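Local structure of alpha-1,3-glucanase (Streptomyces thermodiastaticus, 7C7D) at residues Asn395-Pro401 against Asn420-Asn426; Leu428-Ile432 against Met471-Arg475. The protein probably hydrolyses alpha-1,3-linked glucan as a glycoside hydrolase of family GH87, acting as a thermostable enzyme with a calcium-bound catalytic unit. One frame throughout, in Å; residues are numbered along the deposited sequence.

Contact 1 (Asn395-Pro401 against Asn420-Asn426); sequences NNTITQP and NLISDTN
Asn396 and Asn420 lie side by side with their amides nearly coplanar, 6° apart. Asn420 OD1 takes two N-H groups of Asn396: the backbone N at 2.9 Å, tilted from the carbonyl plane, and ND2 at 3.0 Å, in that plane. Both have CG beside the backbone N (chi1 -58° and -59°) and share the same second torsion, which brings the amides out level. The stack continues one coil back, where Asn369 ND2 gives to Asn396 OD1, and one coil on, where Asn420 N gives to Asn455 OD1. On the same buried side, Ile398 CD1 rests 4.1 Å from Ile422 CG1. Strands 397-399 and 421-423 run parallel. They are neighbouring rungs of the pectate lyase-like parallel beta-helix, and stacked asparagines and isoleucines inside the coil are characteristic of that fold. Ile398 N to Leu421 O, at 2.8 Å, is one of the backbone bonds between them. The other face, with Thr397, Leu421 and Ser423, is partly exposed, and water takes part there. One water joins Ile398 O to Ser423 OG, and another joins Thr399 OG1 to Asp424 OD2. Past the strands the segments are buried again. Asn426 ND2 gives its two hydrogens to Gln400 OE1 at 2.8 Å and to Pro401 O at 3.0 Å, both in its amide plane, which fixes the rotation of that amide. Gln400 NE2 passes 3.4 Å from Asp424 CB and bonds to Ala87 O and Ser85 O. Asp424 OD1 forms salt bridges with Arg459 and Arg90, and the Asp424 side chain lies about 7 Å from the bound calcium ion.

Contact 2 (Leu428-Ile432 against Met471-Arg475); sequences LGSGI and MGALR
Two successive coils of the parallel beta-helix meet here, where Ile432 pairs with Leu474 at the start of strands 432-435 and 474-477. The backbone register is parallel. Ile432 N bonds to Ala473 O at 3.1 Å, and Arg475 N bonds to Ile432 O at 2.9 Å. On one face of this sheet, Ile432 CB packs 4.2 Å from Leu474 CG, and both side chains also touch Leu457. Before the strands, the turn is held by Ser430. Its OG lies beside its own backbone N (chi1 -67°) and reaches across to the other coil. It gives its proton to Gly472 O at 2.8 Å and accepts from Arg475 NH1 at 2.9 Å, in the guanidinium plane. The hydroxyl is therefore gripped as donor and as acceptor. With an alanine here, Gly472 O would probably be left without its hydroxyl mate, and Arg475 NH1 would lose one of the bonds that fix the turn of its guanidinium. Asn405 OD1 takes both Ser430 N and Arg475 NH1, which binds a third coil to the same corner. The Arg475 chain leaves between the backbone N and the carbonyl carbon (chi1 80°), then runs extended from CG to NE, with CG, CD and NH1 passing along Ser430 OG. NE forms a salt bridge with Asp477 OD2. At the far end, Arg475 NH2 gives a hydrogen to a water, 2.8 Å away, that in turn donates to Leu428 O.

The two contacts share one coil of the beta-helix, and their centres lie 11 Å apart. Strands 415-423 and 432-435 follow each other in that coil. Contact 1 ties it to the coil before, through strand 397-399, and contact 2 ties it to the coil after, through strand 474-477. They come in series: contact 1 closes at Asn426, and contact 2 opens at Leu428, where the chain turns between the two strands. They belong to different sheets of the helix. The two meet through the interior, where Ile422 CD1 packs 3.6 Å from Ile432 CG1. Thr425 OG1 also touches the backbone at Ser430. The shared coil is thus held to both its neighbours.

Contact 1 (Asn395-Pro401 against Asn420-Asn426)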
loop_
_atom_site.group_PDB
_atom_site.type_symbol
_atom_site.label_atom_id
_atom_site.label_comp_id
_atom_site.label_asym_id
_atom_site.label_seq_id
_atom_site.Cartn_x
_atom_site.Cartn_y
_atom_site.Cartn_z
ATOM N N ASN A 395 -7.308 9.151 -3.016
ATOM C CA ASN A 395 -6.736 9.820 -1.853
ATOM C C ASN A 395 -6.198 8.830 -0.822
ATOM O O ASN A 395 -6.436 8.968 0.377
ATOM C CB ASN A 395 -7.740 10.782 -1.195
ATOM C CG ASN A 395 -8.377 11.759 -2.179
ATOM O OD1 ASN A 395 -9.563 12.045 -2.087
ATOM N ND2 ASN A 395 -7.600 12.274 -3.101
ATOM N N ASN A 396 -5.459 7.836 -1.294
ATOM C CA ASN A 396 -4.710 6.961 -0.407
ATOM C C ASN A 396 -3.241 7.342 -0.441
ATOM O O ASN A 396 -2.758 7.951 -1.396
ATOM C CB ASN A 396 -4.874 5.498 -0.832
ATOM C CG ASN A 396 -6.318 5.067 -0.845
ATOM O OD1 ASN A 396 -6.911 4.815 0.210
ATOM N ND2 ASN A 396 -6.905 4.988 -2.035
ATOM N N THR A 397 -2.529 6.980 0.623
ATOM C CA THR A 397 -1.083 7.142 0.703
ATOM C C THR A 397 -0.463 5.765 0.828
ATOM O O THR A 397 -0.823 5.003 1.736
ATOM C CB THR A 397 -0.692 8.039 1.877
ATOM O OG1 THR A 397 -1.207 9.352 1.624
ATOM C CG2 THR A 397 0.825 8.129 2.027
ATOM N N ILE A 398 0.457 5.457 -0.087
ATOM C CA ILE A 398 1.062 4.139 -0.205
ATOM C C ILE A 398 2.571 4.316 -0.200
ATOM O O ILE A 398 3.103 5.173 -0.918
ATOM C CB ILE A 398 0.615 3.460 -1.515
ATOM C CG1 ILE A 398 -0.881 3.129 -1.466
ATOM C CG2 ILE A 398 1.479 2.242 -1.836
ATOM C CD1 ILE A 398 -1.504 2.912 -2.822
ATOM N N THR A 399 3.264 3.495 0.586
ATOM C CA THR A 399 4.712 3.542 0.625
ATOM C C THR A 399 5.289 2.136 0.709
ATOM O O THR A 399 4.793 1.281 1.455
ATOM C CB THR A 399 5.224 4.410 1.787
ATOM O OG1 THR A 399 6.627 4.196 1.961
ATOM C CG2 THR A 399 4.509 4.109 3.099
ATOM N N GLN A 400 6.313 1.902 -0.085
ATOM C CA GLN A 400 7.153 0.715 0.044
ATOM C C GLN A 400 6.424 -0.625 -0.078
ATOM O O GLN A 400 6.600 -1.507 0.776
ATOM C CB GLN A 400 8.000 0.796 1.320
ATOM C CG GLN A 400 9.257 1.641 1.133
ATOM C CD GLN A 400 10.273 1.005 0.183
ATOM O OE1 GLN A 400 10.083 -0.127 -0.283
ATOM N NE2 GLN A 400 11.364 1.721 -0.097
ATOM N N PRO A 401 5.669 -0.866 -1.152
ATOM C CA PRO A 401 5.326 -2.260 -1.468
ATOM C C PRO A 401 6.620 -2.980 -1.835
ATOM O O PRO A 401 7.452 -2.441 -2.568
ATOM C CB PRO A 401 4.376 -2.128 -2.665
ATOM C CG PRO A 401 4.816 -0.853 -3.346
ATOM C CD PRO A 401 5.291 0.064 -2.241
ATOM N N ASN A 420 -3.982 9.795 -5.357
ATOM C CA ASN A 420 -3.161 8.968 -4.487
ATOM C C ASN A 420 -1.726 9.473 -4.470
ATOM O O ASN A 420 -1.222 10.014 -5.455
ATOM C CB ASN A 420 -3.199 7.517 -4.961
ATOM C CG ASN A 420 -4.611 6.958 -4.979
ATOM O OD1 ASN A 420 -5.159 6.612 -3.928
ATOM N ND2 ASN A 420 -5.211 6.874 -6.165
ATOM N N LEU A 421 -1.073 9.292 -3.325
ATOM C CA LEU A 421 0.347 9.563 -3.149
ATOM C C LEU A 421 1.029 8.215 -2.990
ATOM O O LEU A 421 0.693 7.457 -2.075
ATOM C CB LEU A 421 0.581 10.421 -1.906
ATOM C CG LEU A 421 2.042 10.640 -1.511
ATOM C CD1 LEU A 421 2.820 11.346 -2.631
ATOM C CD2 LEU A 421 2.144 11.423 -0.201
ATOM N N ILE A 422 1.942 7.902 -3.901
ATOM C CA ILE A 422 2.592 6.600 -3.959
ATOM C C ILE A 422 4.089 6.837 -4.017
ATOM O O ILE A 422 4.569 7.522 -4.927
ATOM C CB ILE A 422 2.125 5.793 -5.182
ATOM C CG1 ILE A 422 0.603 5.624 -5.146
ATOM C CG2 ILE A 422 2.857 4.447 -5.252
ATOM C CD1 ILE A 422 0.003 5.145 -6.445
ATOM N N SER A 423 4.826 6.270 -3.053
ATOM C CA SER A 423 6.259 6.508 -2.950
ATOM C C SER A 423 7.013 5.202 -2.775
ATOM O O SER A 423 6.559 4.298 -2.061
ATOM C CB SER A 423 6.601 7.417 -1.768
ATOM O OG SER A 423 5.833 8.610 -1.789
ATOM N N ASP A 424 8.178 5.129 -3.422
ATOM C CA ASP A 424 9.202 4.122 -3.141
ATOM C C ASP A 424 8.722 2.703 -3.469
ATOM O O ASP A 424 8.481 1.880 -2.582
ATOM C CB ASP A 424 9.666 4.207 -1.681
ATOM C CG ASP A 424 10.464 5.456 -1.400
ATOM O OD1 ASP A 424 11.402 5.736 -2.167
ATOM O OD2 ASP A 424 10.145 6.160 -0.416
ATOM N N THR A 425 8.616 2.423 -4.763
ATOM C CA THR A 425 8.302 1.073 -5.213
ATOM C C THR A 425 9.560 0.345 -5.689
ATOM O O THR A 425 10.638 0.921 -5.847
ATOM C CB THR A 425 7.210 1.078 -6.295
ATOM O OG1 THR A 425 7.667 1.788 -7.451
ATOM C CG2 THR A 425 5.944 1.745 -5.777
ATOM N N ASN A 426 9.395 -0.951 -5.942
ATOM C CA ASN A 426 10.545 -1.822 -6.127
ATOM C C ASN A 426 10.392 -2.720 -7.344
ATOM O O ASN A 426 9.482 -2.526 -8.156
ATOM C CB ASN A 426 10.770 -2.628 -4.852
ATOM C CG ASN A 426 11.218 -1.747 -3.716
ATOM O OD1 ASN A 426 12.324 -1.223 -3.749
ATOM N ND2 ASN A 426 10.356 -1.560 -2.717
HETATM O O HOH W 1 3.727 7.898 -0.205
HETATM O O HOH W 2 8.076 6.400 1.330
HETATM O O HOH W 3 7.451 -2.684 -5.376
#

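Contact 2 (Leu428-Ile432 against Met471-Arg475)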
loop_
_atom_site.group_PDB
_atom_site.type_symbol
_atom_site.label_atom_id
_atom_site.label_comp_id
_atom_site.label_asym_id
_atom_site.label_seq_id
_atom_site.Cartn_x
_atom_site.Cartn_y
_atom_site.Cartn_z
ATOM N N LEU A 428 9.597 -5.393 -10.099
ATOM C CA LEU A 428 8.443 -6.129 -10.607
ATOM C C LEU A 428 7.224 -5.235 -10.776
ATOM O O LEU A 428 6.189 -5.725 -11.236
ATOM C CB LEU A 428 8.075 -7.413 -9.833
ATOM C CG LEU A 428 9.220 -8.416 -9.659
ATOM C CD1 LEU A 428 8.759 -9.630 -8.868
ATOM C CD2 LEU A 428 9.782 -8.842 -11.004
ATOM N N GLY A 429 7.317 -3.944 -10.455
ATOM C CA GLY A 429 6.176 -3.064 -10.622
ATOM C C GLY A 429 6.491 -1.614 -10.914
ATOM O O GLY A 429 7.640 -1.241 -11.157
ATOM N N SER A 430 5.430 -0.813 -10.889
ATOM C CA SER A 430 5.386 0.614 -11.165
ATOM C C SER A 430 4.672 1.288 -9.996
ATOM O O SER A 430 4.067 0.628 -9.146
ATOM C CB SER A 430 4.573 0.866 -12.443
ATOM O OG SER A 430 5.238 0.351 -13.583
ATOM N N GLY A 431 4.711 2.621 -9.957
ATOM C CA GLY A 431 3.843 3.325 -9.023
ATOM C C GLY A 431 2.379 3.012 -9.274
ATOM O O GLY A 431 1.649 2.611 -8.365
ATOM N N ILE A 432 1.934 3.196 -10.520
ATOM C CA ILE A 432 0.603 2.816 -10.975
ATOM C C ILE A 432 0.749 1.974 -12.235
ATOM O O ILE A 432 1.484 2.348 -13.158
ATOM C CB ILE A 432 -0.277 4.047 -11.274
ATOM C CG1 ILE A 432 -0.584 4.819 -9.991
ATOM C CG2 ILE A 432 -1.565 3.636 -11.986
ATOM C CD1 ILE A 432 -1.244 6.183 -10.216
ATOM N N MET A 471 10.752 -0.832 -15.355
ATOM C CA MET A 471 9.371 -0.395 -15.344
ATOM C C MET A 471 9.335 1.057 -14.891
ATOM O O MET A 471 10.098 1.472 -14.015
ATOM C CB MET A 471 8.518 -1.276 -14.430
ATOM C CG MET A 471 7.699 -2.323 -15.183
ATOM S SD MET A 471 7.154 -3.696 -14.156
ATOM C CE MET A 471 8.687 -4.484 -13.830
ATOM N N GLY A 472 8.455 1.836 -15.523
ATOM C CA GLY A 472 8.349 3.245 -15.214
ATOM C C GLY A 472 7.432 3.530 -14.036
ATOM O O GLY A 472 6.799 2.642 -13.461
ATOM N N ALA A 473 7.370 4.818 -13.685
ATOM C CA ALA A 473 6.522 5.258 -12.583
ATOM C C ALA A 473 5.055 4.943 -12.840
ATOM O O ALA A 473 4.340 4.498 -11.931
ATOM C CB ALA A 473 6.707 6.756 -12.354
ATOM N N LEU A 474 4.577 5.191 -14.055
ATOM C CA LEU A 474 3.193 4.917 -14.407
ATOM C C LEU A 474 3.226 4.157 -15.717
ATOM O O LEU A 474 3.796 4.645 -16.695
ATOM C CB LEU A 474 2.405 6.226 -14.567
ATOM C CG LEU A 474 0.884 6.150 -14.706
ATOM C CD1 LEU A 474 0.270 7.478 -14.299
ATOM C CD2 LEU A 474 0.464 5.778 -16.115
ATOM N N ARG A 475 2.633 2.969 -15.746
ATOM C CA ARG A 475 2.615 2.212 -16.987
ATOM C C ARG A 475 1.205 1.843 -17.416
ATOM O O ARG A 475 0.320 1.594 -16.590
ATOM C CB ARG A 475 3.521 0.976 -16.957
ATOM C CG ARG A 475 2.963 -0.244 -16.269
ATOM C CD ARG A 475 3.928 -1.425 -16.474
ATOM N NE ARG A 475 3.350 -2.672 -15.986
ATOM C CZ ARG A 475 3.367 -3.045 -14.713
ATOM N NH1 ARG A 475 3.964 -2.296 -13.792
ATOM N NH2 ARG A 475 2.786 -4.187 -14.361
HETATM O O HOH W 4 3.588 -5.640 -12.051
#